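Local coordinates for protein short chain dehydrogenase (Salmonella typhi, PDB 3G1T) that probably catalyses an NAD(P)-dependent oxidation or reduction, as a short-chain dehydrogenase with a Rossmann fold, at residues 24-29 / 218-223. Sequence-based numbering, arbitrary orientation.
Sequences DGIGRE and KTPADI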
loop_
_atom_site.group_PDB
_atom_site.type_symbol
_atom_site.label_atom_id
_atom_site.label_comp_id
_atom_site.label_asym_id
_atom_site.label_seq_id
_atom_site.Cartn_x
_atom_site.Cartn_y
_atom_site.Cartn_z
ATOM N N ASP A 24 23.762 -8.320 -0.648
ATOM C CA ASP A 24 24.195 -8.111 -2.013
ATOM C C ASP A 24 23.531 -6.872 -2.579
ATOM O O ASP A 24 22.798 -6.146 -1.867
ATOM C CB ASP A 24 23.864 -9.343 -2.895
ATOM C CG ASP A 24 22.425 -9.767 -2.788
ATOM O OD1 ASP A 24 21.517 -8.909 -2.710
ATOM O OD2 ASP A 24 22.191 -10.996 -2.798
ATOM N N GLY A 25 23.842 -6.573 -3.828
ATOM C CA GLY A 25 23.166 -5.519 -4.554
ATOM C C GLY A 25 23.343 -4.139 -3.924
ATOM O O GLY A 25 24.407 -3.818 -3.438
ATOM N N ILE A 26 22.273 -3.349 -3.962
ATOM C CA ILE A 26 22.352 -1.957 -3.561
ATOM C C ILE A 26 22.605 -1.874 -2.044
ATOM O O ILE A 26 23.345 -0.990 -1.560
ATOM C CB ILE A 26 21.006 -1.245 -3.918
ATOM C CG1 ILE A 26 20.894 -1.099 -5.432
ATOM C CG2 ILE A 26 20.994 0.137 -3.282
ATOM C CD1 ILE A 26 19.511 -0.736 -5.912
ATOM N N GLY A 27 22.003 -2.822 -1.309
ATOM C CA GLY A 27 22.195 -2.914 0.193
ATOM C C GLY A 27 23.643 -3.163 0.598
ATOM O O GLY A 27 24.231 -2.451 1.421
ATOM N N ARG A 28 24.270 -4.152 -0.008
ATOM C CA ARG A 28 25.712 -4.351 0.194
ATOM C C ARG A 28 26.576 -3.133 -0.199
ATOM O O ARG A 28 27.505 -2.747 0.576
ATOM C CB ARG A 28 26.135 -5.576 -0.631
ATOM C CG ARG A 28 27.611 -5.744 -0.743
ATOM C CD ARG A 28 27.925 -6.963 -1.671
ATOM N NE ARG A 28 29.362 -7.151 -1.686
ATOM C CZ ARG A 28 30.177 -6.477 -2.499
ATOM N NH1 ARG A 28 29.672 -5.595 -3.364
ATOM N NH2 ARG A 28 31.510 -6.701 -2.466
ATOM N N GLU A 29 26.281 -2.526 -1.375
ATOM C CA GLU A 29 26.955 -1.289 -1.827
ATOM C C GLU A 29 26.829 -0.161 -0.832
ATOM O O GLU A 29 27.794 0.516 -0.512
ATOM C CB GLU A 29 26.433 -0.788 -3.183
ATOM C CG GLU A 29 27.409 0.141 -3.907
ATOM C CD GLU A 29 28.711 -0.581 -4.340
ATOM O OE1 GLU A 29 28.670 -1.804 -4.567
ATOM O OE2 GLU A 29 29.745 0.065 -4.477
ATOM N N LYS A 218 23.432 1.657 -15.039
ATOM C CA LYS A 218 24.281 2.090 -13.951
ATOM C C LYS A 218 24.352 0.967 -12.906
ATOM O O LYS A 218 23.378 0.229 -12.729
ATOM C CB LYS A 218 23.666 3.375 -13.299
ATOM C CG LYS A 218 23.577 4.611 -14.288
ATOM C CD LYS A 218 24.950 5.105 -14.717
ATOM C CE LYS A 218 24.922 6.538 -15.390
ATOM N NZ LYS A 218 23.926 7.450 -14.803
ATOM N N THR A 219 25.504 0.880 -12.235
ATOM C CA THR A 219 25.698 -0.060 -11.156
ATOM C C THR A 219 25.246 0.592 -9.843
ATOM O O THR A 219 25.015 1.822 -9.769
ATOM C CB THR A 219 27.150 -0.375 -10.934
ATOM O OG1 THR A 219 27.849 0.858 -10.742
ATOM C CG2 THR A 219 27.758 -1.132 -12.199
ATOM N N PRO A 220 25.104 -0.244 -8.798
ATOM C CA PRO A 220 24.873 0.290 -7.433
ATOM C C PRO A 220 25.924 1.309 -7.027
ATOM O O PRO A 220 25.526 2.344 -6.417
ATOM C CB PRO A 220 25.008 -0.904 -6.559
ATOM C CG PRO A 220 24.403 -2.057 -7.450
ATOM C CD PRO A 220 25.116 -1.722 -8.779
ATOM N N ALA A 221 27.202 1.108 -7.396
ATOM C CA ALA A 221 28.192 2.148 -7.133
ATOM C C ALA A 221 27.886 3.492 -7.719
ATOM O O ALA A 221 28.032 4.521 -7.027
ATOM C CB ALA A 221 29.619 1.700 -7.571
ATOM N N ASP A 222 27.428 3.512 -8.984
ATOM C CA ASP A 222 27.083 4.741 -9.680
ATOM C C ASP A 222 26.027 5.579 -8.994
ATOM O O ASP A 222 26.079 6.816 -9.066
ATOM C CB ASP A 222 26.594 4.447 -11.095
ATOM C CG ASP A 222 27.686 3.818 -11.999
ATOM O OD1 ASP A 222 28.886 4.043 -11.794
ATOM O OD2 ASP A 222 27.302 3.083 -12.934
ATOM N N ILE A 223 25.072 4.929 -8.335
ATOM C CA ILE A 223 23.942 5.655 -7.762
ATOM C C ILE A 223 24.139 6.070 -6.308
ATOM O O ILE A 223 23.221 6.616 -5.689
ATOM C CB ILE A 223 22.576 4.893 -7.993
ATOM C CG1 ILE A 223 22.514 3.530 -7.248
ATOM C CG2 ILE A 223 22.302 4.791 -9.512
ATOM C CD1 ILE A 223 21.087 2.966 -7.127
HETATM O O HOH W 1 28.436 -1.661 -7.923
#
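G25 meets P220 through its backbone, its C lying 4.2 Å from P220 CG. Next comes I26: its CG1 packs on P220 CG, the side chains crossing at about a right angle. With CG1 anti to the carbonyl carbon (chi1 -71°), the longer branch carries on past the proline, and its CD1 comes to 4.2 Å from CD1 of I223. E29 gives the broadest cover on this side of the contact. Its CB rests 3.7 Å from P220 CB, then the chain bends at chi2 (66°) and lays CG and the carboxylate alongside the P220–A221 backbone, with OE2 3.5 Å from A221 CB. A water accepts from A221 N at 3.1 Å and donates weakly to E29 OE1. The 218-223 turn is held by its own bonds: D222 N to T219 OG1, an ST motif, and T219 N to D222 OD2 from above the carboxylate plane. G25 and G27 belong to the TGxxxGxG turn that binds the dinucleotide cofactor in short-chain dehydrogenases, probably here too. This turn and helix 25-36 follow strand 16-19 of the parallel Rossmann sheet, and the 218-223 loop leads into helix 224-231, whose Y227 touches I26 and M224 touches E29.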